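Local structure of mandelate racemase/muconate lactonizing enzyme-like protein (Roseovarius sp. TM1035, 3RCY) at residues R5-I10 and A53-V58; W24-L29 and W38-A43; R112-L117 and N322-A327; P124-Y129 and I358-A363. The protein is an uncharacterised member of the enolase superfamily that binds magnesium and probably acts, like its relatives, on a substrate through an enolate-type intermediate. All blocks are in the same frame, centred on the assembly; numbering follows the deposited sequence.

Contact 1: residues R5-I10 and A53-V58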
# COMPACT_ATOMS: atom_id res chain seq x y z
N ARG A 5 -20.68 -38.65 -26.68
CA ARG A 5 -20.60 -40.10 -26.56
C ARG A 5 -19.19 -40.66 -26.78
O ARG A 5 -18.68 -41.38 -25.92
CB ARG A 5 -21.62 -40.78 -27.49
CG ARG A 5 -21.81 -42.29 -27.20
CD ARG A 5 -22.68 -42.98 -28.25
NE ARG A 5 -22.08 -42.90 -29.58
CZ ARG A 5 -22.76 -42.99 -30.72
NH1 ARG A 5 -24.07 -43.18 -30.71
NH2 ARG A 5 -22.12 -42.89 -31.88
N ASP A 6 -18.54 -40.31 -27.89
CA ASP A 6 -17.27 -40.95 -28.27
C ASP A 6 -16.09 -39.99 -28.24
O ASP A 6 -16.25 -38.80 -28.52
CB ASP A 6 -17.37 -41.57 -29.67
CG ASP A 6 -18.67 -42.33 -29.89
OD1 ASP A 6 -19.03 -43.15 -29.02
OD2 ASP A 6 -19.32 -42.09 -30.93
N LEU A 7 -14.92 -40.54 -27.92
CA LEU A 7 -13.65 -39.82 -27.98
C LEU A 7 -12.62 -40.59 -28.79
O LEU A 7 -12.40 -41.79 -28.58
CB LEU A 7 -13.11 -39.57 -26.56
CG LEU A 7 -11.64 -39.16 -26.41
CD1 LEU A 7 -11.34 -37.76 -26.99
CD2 LEU A 7 -11.24 -39.22 -24.94
N ASP A 8 -11.98 -39.89 -29.72
CA ASP A 8 -10.79 -40.40 -30.39
C ASP A 8 -9.66 -39.40 -30.17
O ASP A 8 -9.87 -38.19 -30.27
CB ASP A 8 -11.05 -40.56 -31.89
CG ASP A 8 -12.11 -41.59 -32.17
OD1 ASP A 8 -11.80 -42.79 -32.08
OD2 ASP A 8 -13.26 -41.22 -32.46
N ILE A 9 -8.49 -39.92 -29.85
CA ILE A 9 -7.31 -39.08 -29.68
C ILE A 9 -6.31 -39.42 -30.78
O ILE A 9 -6.00 -40.60 -31.00
CB ILE A 9 -6.64 -39.28 -28.30
CG1 ILE A 9 -7.65 -39.04 -27.15
CG2 ILE A 9 -5.40 -38.36 -28.16
CD1 ILE A 9 -7.19 -39.62 -25.78
N ILE A 10 -5.81 -38.40 -31.46
CA ILE A 10 -4.80 -38.59 -32.49
C ILE A 10 -3.60 -37.71 -32.20
O ILE A 10 -3.72 -36.48 -32.14
CB ILE A 10 -5.35 -38.28 -33.91
CG1 ILE A 10 -6.50 -39.22 -34.27
CG2 ILE A 10 -4.23 -38.39 -34.95
CD1 ILE A 10 -7.40 -38.67 -35.38
N ALA A 53 -3.93 -41.20 -21.48
CA ALA A 53 -4.61 -41.73 -20.30
C ALA A 53 -5.32 -40.61 -19.53
O ALA A 53 -6.43 -40.81 -19.06
CB ALA A 53 -3.63 -42.49 -19.41
N VAL A 54 -4.67 -39.45 -19.42
CA VAL A 54 -5.26 -38.30 -18.71
C VAL A 54 -6.53 -37.82 -19.42
O VAL A 54 -7.58 -37.63 -18.79
CB VAL A 54 -4.24 -37.14 -18.56
CG1 VAL A 54 -4.93 -35.84 -18.07
CG2 VAL A 54 -3.11 -37.54 -17.62
N ILE A 55 -6.43 -37.63 -20.74
CA ILE A 55 -7.55 -37.16 -21.57
C ILE A 55 -8.74 -38.13 -21.48
O ILE A 55 -9.87 -37.71 -21.23
CB ILE A 55 -7.11 -36.93 -23.03
CG1 ILE A 55 -6.14 -35.74 -23.11
CG2 ILE A 55 -8.31 -36.69 -23.94
CD1 ILE A 55 -5.31 -35.69 -24.39
N GLU A 56 -8.47 -39.42 -21.66
CA GLU A 56 -9.50 -40.46 -21.56
C GLU A 56 -10.20 -40.43 -20.20
O GLU A 56 -11.42 -40.54 -20.13
CB GLU A 56 -8.91 -41.86 -21.86
CG GLU A 56 -8.62 -42.10 -23.34
CD GLU A 56 -7.83 -43.39 -23.60
OE1 GLU A 56 -7.48 -44.10 -22.63
OE2 GLU A 56 -7.56 -43.70 -24.79
N ASP A 57 -9.42 -40.25 -19.13
CA ASP A 57 -9.98 -40.15 -17.77
C ASP A 57 -10.91 -38.94 -17.64
O ASP A 57 -12.07 -39.09 -17.24
CB ASP A 57 -8.85 -40.06 -16.73
CG ASP A 57 -9.37 -40.08 -15.30
OD1 ASP A 57 -10.04 -39.11 -14.89
OD2 ASP A 57 -9.11 -41.07 -14.59
N VAL A 58 -10.39 -37.76 -17.96
CA VAL A 58 -11.16 -36.52 -17.89
C VAL A 58 -12.48 -36.63 -18.67
O VAL A 58 -13.56 -36.29 -18.15
CB VAL A 58 -10.32 -35.32 -18.42
CG1 VAL A 58 -11.19 -34.07 -18.60
CG2 VAL A 58 -9.15 -35.02 -17.45

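Contact 2: residues W24-L29 and W38-A43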
# COMPACT_ATOMS: atom_id res chain seq x y z
N TRP A 24 1.32 -32.73 -32.07
CA TRP A 24 0.08 -32.06 -31.68
C TRP A 24 -0.92 -33.11 -31.20
O TRP A 24 -1.00 -34.20 -31.77
CB TRP A 24 -0.52 -31.28 -32.85
CG TRP A 24 0.41 -30.25 -33.44
CD1 TRP A 24 1.37 -29.54 -32.78
CD2 TRP A 24 0.44 -29.81 -34.80
NE1 TRP A 24 2.01 -28.69 -33.65
CE2 TRP A 24 1.46 -28.83 -34.89
CE3 TRP A 24 -0.29 -30.14 -35.94
CZ2 TRP A 24 1.77 -28.18 -36.09
CZ3 TRP A 24 0.01 -29.48 -37.14
CH2 TRP A 24 1.04 -28.52 -37.20
N ILE A 25 -1.65 -32.78 -30.15
CA ILE A 25 -2.61 -33.72 -29.56
C ILE A 25 -4.01 -33.29 -29.97
O ILE A 25 -4.56 -32.33 -29.43
CB ILE A 25 -2.50 -33.80 -28.02
CG1 ILE A 25 -1.08 -34.23 -27.61
CG2 ILE A 25 -3.54 -34.79 -27.46
CD1 ILE A 25 -0.75 -33.98 -26.12
N LEU A 26 -4.57 -34.00 -30.94
CA LEU A 26 -5.91 -33.72 -31.44
C LEU A 26 -6.93 -34.61 -30.76
O LEU A 26 -6.65 -35.79 -30.50
CB LEU A 26 -5.97 -33.92 -32.96
CG LEU A 26 -4.87 -33.25 -33.81
CD1 LEU A 26 -5.07 -33.60 -35.27
CD2 LEU A 26 -4.85 -31.72 -33.61
N VAL A 27 -8.09 -34.05 -30.45
CA VAL A 27 -9.21 -34.84 -29.93
C VAL A 27 -10.42 -34.70 -30.84
O VAL A 27 -10.72 -33.61 -31.33
CB VAL A 27 -9.56 -34.49 -28.45
CG1 VAL A 27 -8.40 -34.82 -27.53
CG2 VAL A 27 -9.96 -33.00 -28.30
N LYS A 28 -11.10 -35.81 -31.07
CA LYS A 28 -12.29 -35.81 -31.90
C LYS A 28 -13.42 -36.37 -31.04
O LYS A 28 -13.34 -37.50 -30.55
CB LYS A 28 -12.05 -36.67 -33.15
CG LYS A 28 -13.25 -36.89 -34.07
CD LYS A 28 -13.00 -38.15 -34.92
CE LYS A 28 -14.12 -38.47 -35.88
NZ LYS A 28 -13.69 -39.58 -36.79
N LEU A 29 -14.46 -35.57 -30.84
CA LEU A 29 -15.62 -35.99 -30.08
C LEU A 29 -16.79 -36.23 -31.01
O LEU A 29 -16.95 -35.53 -32.01
CB LEU A 29 -16.01 -34.94 -29.02
CG LEU A 29 -15.01 -34.65 -27.90
CD1 LEU A 29 -15.60 -33.67 -26.90
CD2 LEU A 29 -14.59 -35.93 -27.19
N TRP A 38 -13.83 -31.21 -33.33
CA TRP A 38 -12.39 -31.35 -33.18
C TRP A 38 -11.83 -30.31 -32.22
O TRP A 38 -12.26 -29.15 -32.22
CB TRP A 38 -11.69 -31.25 -34.53
CG TRP A 38 -11.87 -32.45 -35.41
CD1 TRP A 38 -12.91 -32.69 -36.27
CD2 TRP A 38 -10.99 -33.58 -35.53
NE1 TRP A 38 -12.73 -33.90 -36.92
CE2 TRP A 38 -11.56 -34.46 -36.48
CE3 TRP A 38 -9.78 -33.93 -34.92
CZ2 TRP A 38 -10.95 -35.67 -36.84
CZ3 TRP A 38 -9.17 -35.14 -35.29
CH2 TRP A 38 -9.76 -35.99 -36.24
N GLY A 39 -10.87 -30.74 -31.41
CA GLY A 39 -10.20 -29.89 -30.45
C GLY A 39 -8.73 -30.22 -30.42
O GLY A 39 -8.28 -31.16 -31.10
N GLU A 40 -7.97 -29.45 -29.65
CA GLU A 40 -6.54 -29.67 -29.55
C GLU A 40 -6.06 -29.39 -28.12
O GLU A 40 -6.38 -28.35 -27.55
CB GLU A 40 -5.79 -28.81 -30.57
CG GLU A 40 -4.28 -28.95 -30.51
CD GLU A 40 -3.57 -28.41 -31.74
OE1 GLU A 40 -4.23 -27.92 -32.69
OE2 GLU A 40 -2.32 -28.48 -31.74
N CYS A 41 -5.34 -30.35 -27.54
CA CYS A 41 -4.80 -30.18 -26.19
C CYS A 41 -3.37 -29.66 -26.24
O CYS A 41 -2.59 -30.05 -27.11
CB CYS A 41 -4.83 -31.50 -25.41
SG CYS A 41 -6.48 -32.19 -25.20
N TYR A 42 -3.04 -28.79 -25.29
CA TYR A 42 -1.71 -28.23 -25.18
C TYR A 42 -1.20 -28.55 -23.78
O TYR A 42 -1.54 -27.87 -22.80
CB TYR A 42 -1.75 -26.72 -25.45
CG TYR A 42 -0.40 -26.09 -25.75
CD1 TYR A 42 0.26 -26.35 -26.95
CD2 TYR A 42 0.21 -25.24 -24.83
CE1 TYR A 42 1.50 -25.78 -27.23
CE2 TYR A 42 1.45 -24.66 -25.10
CZ TYR A 42 2.08 -24.93 -26.31
OH TYR A 42 3.31 -24.37 -26.58
N ALA A 43 -0.43 -29.63 -23.69
CA ALA A 43 0.04 -30.16 -22.42
C ALA A 43 1.21 -31.12 -22.66
O ALA A 43 1.05 -32.15 -23.32
CB ALA A 43 -1.09 -30.89 -21.70
O HOH W 1 -1.30 -29.99 -29.45

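Contact 3: residues R112-L117 and N322-A327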
# COMPACT_ATOMS: atom_id res chain seq x y z
N ARG A 112 -24.18 -22.42 -36.92
CA ARG A 112 -23.49 -21.12 -36.85
C ARG A 112 -22.00 -21.29 -36.57
O ARG A 112 -21.59 -22.28 -35.94
CB ARG A 112 -24.11 -20.22 -35.76
CG ARG A 112 -25.60 -19.87 -35.96
CD ARG A 112 -25.89 -18.95 -37.18
NE ARG A 112 -25.24 -17.64 -37.07
CZ ARG A 112 -24.50 -17.07 -38.02
NH1 ARG A 112 -24.30 -17.68 -39.19
NH2 ARG A 112 -23.96 -15.88 -37.82
N PRO A 113 -21.17 -20.33 -37.01
CA PRO A 113 -19.77 -20.35 -36.58
C PRO A 113 -19.67 -20.15 -35.07
O PRO A 113 -20.56 -19.55 -34.46
CB PRO A 113 -19.14 -19.16 -37.31
CG PRO A 113 -20.27 -18.36 -37.83
CD PRO A 113 -21.46 -19.23 -37.94
N VAL A 114 -18.60 -20.67 -34.47
CA VAL A 114 -18.39 -20.53 -33.03
C VAL A 114 -18.46 -19.06 -32.56
O VAL A 114 -19.14 -18.76 -31.57
CB VAL A 114 -17.08 -21.24 -32.58
CG1 VAL A 114 -16.72 -20.89 -31.13
CG2 VAL A 114 -17.22 -22.75 -32.75
N TRP A 115 -17.80 -18.15 -33.27
CA TRP A 115 -17.80 -16.72 -32.87
C TRP A 115 -19.22 -16.14 -32.73
O TRP A 115 -19.45 -15.27 -31.88
CB TRP A 115 -16.94 -15.84 -33.80
CG TRP A 115 -17.33 -15.84 -35.25
CD1 TRP A 115 -16.70 -16.50 -36.27
CD2 TRP A 115 -18.42 -15.12 -35.87
NE1 TRP A 115 -17.33 -16.26 -37.46
CE2 TRP A 115 -18.38 -15.42 -37.25
CE3 TRP A 115 -19.41 -14.26 -35.38
CZ2 TRP A 115 -19.32 -14.90 -38.15
CZ3 TRP A 115 -20.35 -13.75 -36.28
CH2 TRP A 115 -20.29 -14.07 -37.65
N ALA A 116 -20.15 -16.62 -33.55
CA ALA A 116 -21.53 -16.15 -33.50
C ALA A 116 -22.21 -16.53 -32.18
O ALA A 116 -23.17 -15.87 -31.76
CB ALA A 116 -22.35 -16.66 -34.70
N LEU A 117 -21.69 -17.57 -31.52
CA LEU A 117 -22.21 -18.02 -30.22
C LEU A 117 -21.55 -17.32 -29.03
O LEU A 117 -21.97 -17.49 -27.89
CB LEU A 117 -22.06 -19.56 -30.07
CG LEU A 117 -22.56 -20.45 -31.22
CD1 LEU A 117 -22.30 -21.93 -30.93
CD2 LEU A 117 -24.05 -20.21 -31.56
N ASN A 322 -8.54 -20.12 -31.53
CA ASN A 322 -8.01 -18.76 -31.36
C ASN A 322 -8.74 -17.72 -32.23
O ASN A 322 -9.01 -16.60 -31.79
CB ASN A 322 -6.52 -18.71 -31.69
CG ASN A 322 -5.67 -19.51 -30.71
OD1 ASN A 322 -6.15 -19.98 -29.68
ND2 ASN A 322 -4.39 -19.64 -31.03
N VAL A 323 -9.03 -18.10 -33.47
CA VAL A 323 -9.64 -17.19 -34.43
C VAL A 323 -11.09 -16.87 -34.06
O VAL A 323 -11.47 -15.69 -34.07
CB VAL A 323 -9.51 -17.73 -35.89
CG1 VAL A 323 -10.37 -16.92 -36.86
CG2 VAL A 323 -8.03 -17.69 -36.32
N HIS A 324 -11.88 -17.89 -33.73
CA HIS A 324 -13.25 -17.65 -33.27
C HIS A 324 -13.32 -16.83 -31.98
O HIS A 324 -14.18 -15.93 -31.84
CB HIS A 324 -13.98 -18.99 -33.11
CG HIS A 324 -14.32 -19.61 -34.42
ND1 HIS A 324 -15.47 -19.29 -35.12
CD2 HIS A 324 -13.62 -20.46 -35.21
CE1 HIS A 324 -15.48 -19.95 -36.26
NE2 HIS A 324 -14.37 -20.66 -36.35
N PHE A 325 -12.44 -17.15 -31.04
CA PHE A 325 -12.29 -16.40 -29.80
C PHE A 325 -11.99 -14.93 -30.12
O PHE A 325 -12.71 -14.03 -29.68
CB PHE A 325 -11.17 -17.02 -28.95
CG PHE A 325 -10.76 -16.19 -27.76
CD1 PHE A 325 -11.63 -15.97 -26.69
CD2 PHE A 325 -9.48 -15.65 -27.69
CE1 PHE A 325 -11.24 -15.21 -25.59
CE2 PHE A 325 -9.07 -14.89 -26.59
CZ PHE A 325 -9.97 -14.67 -25.54
N ALA A 326 -10.94 -14.71 -30.92
CA ALA A 326 -10.51 -13.37 -31.32
C ALA A 326 -11.58 -12.58 -32.07
O ALA A 326 -11.71 -11.37 -31.88
CB ALA A 326 -9.26 -13.46 -32.17
N ALA A 327 -12.35 -13.27 -32.93
CA ALA A 327 -13.41 -12.62 -33.71
C ALA A 327 -14.49 -11.98 -32.82
O ALA A 327 -15.14 -11.01 -33.23
CB ALA A 327 -14.05 -13.61 -34.65

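Contact 4: residues P124-Y129 and I358-A363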
# COMPACT_ATOMS: atom_id res chain seq x y z
N PRO A 124 -14.19 -8.05 -38.09
CA PRO A 124 -14.28 -8.60 -39.46
C PRO A 124 -12.92 -9.07 -40.01
O PRO A 124 -12.89 -9.95 -40.86
CB PRO A 124 -14.83 -7.42 -40.28
CG PRO A 124 -15.46 -6.49 -39.29
CD PRO A 124 -14.64 -6.65 -38.03
N ARG A 125 -11.82 -8.47 -39.54
CA ARG A 125 -10.48 -8.94 -39.87
C ARG A 125 -9.59 -8.90 -38.61
O ARG A 125 -9.55 -7.89 -37.88
CB ARG A 125 -9.84 -8.14 -41.02
CG ARG A 125 -10.54 -8.28 -42.39
CD ARG A 125 -9.55 -8.48 -43.55
NE ARG A 125 -9.06 -9.86 -43.63
CZ ARG A 125 -8.13 -10.29 -44.49
NH1 ARG A 125 -7.76 -11.57 -44.47
NH2 ARG A 125 -7.57 -9.47 -45.36
N ILE A 126 -8.90 -10.01 -38.36
CA ILE A 126 -8.06 -10.16 -37.18
C ILE A 126 -6.59 -9.99 -37.56
O ILE A 126 -6.09 -10.66 -38.47
CB ILE A 126 -8.30 -11.54 -36.51
CG1 ILE A 126 -9.78 -11.68 -36.10
CG2 ILE A 126 -7.35 -11.74 -35.33
CD1 ILE A 126 -10.27 -13.13 -35.98
N ARG A 127 -5.91 -9.08 -36.89
CA ARG A 127 -4.48 -8.86 -37.11
C ARG A 127 -3.69 -10.12 -36.74
O ARG A 127 -3.87 -10.67 -35.65
CB ARG A 127 -4.02 -7.68 -36.27
CG ARG A 127 -2.65 -7.18 -36.59
CD ARG A 127 -2.34 -5.93 -35.77
NE ARG A 127 -0.95 -5.52 -35.95
CZ ARG A 127 -0.31 -4.64 -35.19
NH1 ARG A 127 -0.91 -4.07 -34.15
NH2 ARG A 127 0.96 -4.35 -35.46
N ALA A 128 -2.83 -10.57 -37.65
CA ALA A 128 -2.01 -11.75 -37.42
C ALA A 128 -0.54 -11.39 -37.27
O ALA A 128 -0.10 -10.33 -37.74
CB ALA A 128 -2.18 -12.76 -38.57
N TYR A 129 0.22 -12.26 -36.63
CA TYR A 129 1.68 -12.14 -36.64
C TYR A 129 2.33 -13.52 -36.71
O TYR A 129 1.67 -14.54 -36.50
CB TYR A 129 2.18 -11.37 -35.41
CG TYR A 129 2.29 -12.16 -34.11
CD1 TYR A 129 1.24 -12.16 -33.19
CD2 TYR A 129 3.46 -12.86 -33.77
CE1 TYR A 129 1.33 -12.85 -31.99
CE2 TYR A 129 3.57 -13.56 -32.57
CZ TYR A 129 2.49 -13.54 -31.68
OH TYR A 129 2.56 -14.21 -30.48
N ILE A 358 -6.59 -12.29 -40.77
CA ILE A 358 -7.46 -13.46 -40.80
C ILE A 358 -8.92 -13.06 -40.79
O ILE A 358 -9.37 -12.33 -39.90
CB ILE A 358 -7.22 -14.38 -39.56
CG1 ILE A 358 -5.73 -14.68 -39.36
CG2 ILE A 358 -8.01 -15.68 -39.69
CD1 ILE A 358 -5.35 -14.95 -37.91
N THR A 359 -9.67 -13.56 -41.77
CA THR A 359 -11.12 -13.37 -41.82
C THR A 359 -11.81 -14.51 -41.06
O THR A 359 -11.56 -15.68 -41.36
CB THR A 359 -11.61 -13.30 -43.29
OG1 THR A 359 -10.98 -12.19 -43.94
CG2 THR A 359 -13.13 -13.10 -43.36
N PRO A 360 -12.66 -14.17 -40.08
CA PRO A 360 -13.42 -15.20 -39.36
C PRO A 360 -14.24 -16.04 -40.35
O PRO A 360 -14.90 -15.47 -41.22
CB PRO A 360 -14.37 -14.38 -38.48
CG PRO A 360 -13.64 -13.09 -38.26
CD PRO A 360 -12.91 -12.82 -39.54
N PRO A 361 -14.16 -17.38 -40.23
CA PRO A 361 -14.94 -18.23 -41.13
C PRO A 361 -16.44 -18.14 -40.86
O PRO A 361 -16.86 -17.88 -39.72
CB PRO A 361 -14.41 -19.64 -40.85
CG PRO A 361 -13.75 -19.57 -39.54
CD PRO A 361 -13.25 -18.16 -39.38
N GLU A 362 -17.23 -18.33 -41.91
CA GLU A 362 -18.69 -18.22 -41.84
C GLU A 362 -19.40 -19.57 -41.73
O GLU A 362 -20.58 -19.61 -41.39
CB GLU A 362 -19.23 -17.43 -43.04
CG GLU A 362 -18.85 -15.95 -43.07
CD GLU A 362 -19.51 -15.12 -41.96
OE1 GLU A 362 -20.64 -15.45 -41.52
OE2 GLU A 362 -18.88 -14.12 -41.53
N ALA A 363 -18.68 -20.66 -42.02
CA ALA A 363 -19.23 -22.02 -41.93
C ALA A 363 -19.54 -22.42 -40.48
O ALA A 363 -19.04 -21.77 -39.55
CB ALA A 363 -18.28 -23.02 -42.58

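Contact 1: residues R5-I10 and A53-V58
Leu-7 faces Glu-56 and Ile-9 faces Ile-55 where strand segment 5-10 passes helix segment 53-58, the two running almost antiparallel (166°) with their axes 9.8 Å apart at closest approach. No hydrogen bond spans the gap, and the contact is made by aliphatic carbons. Leu-7 and Ile-9 both project toward the helix, while Asp-8 between them points away. With Leu-7 CG anti to the backbone N (chi1 165°), CD2 is carried to the helix, where it meets Ile-55 CG2 at 4.0 Å and lies equally near Glu-56 CA; the Leu-7 and Ile-55 side chains cross at about a right angle. Ile-9 reaches further along the same surface. Its CD1 touches Ile-55 CG2 at 3.6 Å and also the aliphatic part of Glu-56, whose CG is 3.8 Å away. Such layering of an antiparallel three-stranded sheet against helices is the build of the N-terminal capping domain of the enolase superfamily, and here Leu-98 and Ala-94 of helix 89-110 add to the same apolar layer. At the start of the segment Arg-5 and Asp-6 both face Thr-30 in a classic beta bulge, and Arg-5 grips the Asp-6 carboxylate side-on, NH2 lying 3.1 Å from OD2. On the helix side, Asp-57 bonds through OD2 to the backbone N of Gly-47 in a neighbouring subunit.

Contact 2: residues W24-L29 and W38-A43
Val-27 and Gly-39 form the antiparallel hydrogen-bonded pair at the middle of the beta hairpin made by strands 24-31 and 36-41, whose segments run at 147° with axes 4.6 Å apart. Val-27 N donates to Gly-39 O at 3.0 Å, and Gly-39 N returns a bond to Val-27 O at 2.9 Å; a third bond joins Cys-41 N to Ile-25 O. Gly-39 has no side chain, and Val-27 CG2 settles against its carbonyl group instead. On the opposite face of the sheet, Lys-28 lies across the Trp-38 indole: its CB stands 3.7 Å from the centroid of the six-membered ring, almost on the normal, in a CH-pi contact, and CD continues over CZ2. The extended chain, CG anti to the backbone N (chi1 174°), carries NZ past the ring to a salt bridge with Glu-372. Leu-26 CB meets the edge of the same indole at CZ3. Further along this face Glu-40 stretches beside Leu-26 CD2, and its carboxylate is held at the N-terminal end of helix 316-327 of the barrel domain, OE1 by Glu-318 N and OE2 by Gly-315 N. The buried carboxylate also supports a bridging water, which accepts a hydrogen bond from Ile-25 N at 2.9 Å and donates to Glu-40 OE2 at 2.9 Å and to Cys-41 O at 2.7 Å.

Contact 3: residues R112-L117 and N322-A327
His-324 and Trp-115 meet at the seam between the two domains of an enolase-superfamily chain, where the loop following helix 89-110 of the N-terminal domain lies against helix 316-327 of the modified (beta/alpha) barrel. The imidazole is the main link. Its ND1 accepts a hydrogen bond from the backbone N of Trp-115 at 3.2 Å, the N-H pointing reasonably straight at it and the donor lying 18° out of the ring plane. NE2, at the far side of the ring, donates to Leu-366 O, so the imidazole is held from two sides and its flip is fixed, consistent with a proton on NE2. Val-114 crosses the imidazole at about a right angle, CB lying 3.6 Å from ND1, while Pro-113 CB touches CE1 at the ring edge, in plane. A leucine in place of His-324 would probably leave both the Trp-115 N-H and the Leu-366 carbonyl without their mate and so weaken the tie between loop and helix. Trp-115 places its CG between the backbone N and the carbonyl carbon (chi1 59°), which swings the indole alongside the imidazole: the five-membered ring and the histidine ring meet rim to rim, centroids 5.2 Å apart, and CD1 comes within 3.3 Å of ND1. Pro-113 CG sits over one face of the indole toward its rim, 3.3 Å above the plane. One turn further along the helix, Ala-327 CB packs against Trp-115 CB at 3.7 Å.

Contact 4: residues P124-Y129 and I358-A363
Ile-126 and Ile-358 form an antiparallel hydrogen-bonded pair, Ile-126 N donating to Ile-358 O at 2.8 Å and Ile-358 N to Ile-126 O at 2.9 Å, which adds the short strand 357-358 to strand 126-131 of the barrel sheet. The Ile-126 side chain can be followed outward from this pair. Its CB sits 4.3 Å from Ile-358 CB, on the same face of the sheet. CG1, placed anti to the carbonyl carbon (chi1 -60°), runs past Ile-358 O, and CD1 ends against Pro-360 CG at 4.1 Å, beside Val-323 of helix 316-327. Ile-358 reaches the other way along the strand, with CD1 3.9 Å from Ala-128 CB. Pro-360 also presses CD to 3.2 Å from Pro-124 O and touches Ala-327 and Trp-115 with its ring. An alanine in place of Pro-360 would lack CG and CD and would probably open a gap between Ile-126 CD1 and Ala-327 CB. Backbone bonds thus set the register, and aliphatic groups of Ile-126, Ile-358 and Pro-360 fill the side turned to helix 316-327.

Overall arrangement
The four contacts fall into two touching pairs. Contacts 1 and 2, centres 9 Å apart, share the N-terminal sheet: strand 4-12 bonds to strand 24-31 through Asp-8 O and Lys-28 N (2.8 Å), and Ile-55 packs on Ile-25. Contacts 3 and 4, also 9 Å apart between centres, interlock along the chain and are joined by a hydrogen bond from Trp-115 NE1 to Pro-361 O (2.8 Å). Between the pairs, contacts 2 and 3 come within about 8 Å at their nearest atoms, and both reach helix 316-327. None of the four contains a residue of the magnesium site, Glu-235 and Glu-261, or of the ribofuranose pockets, which include Arg-86 and Glu-268.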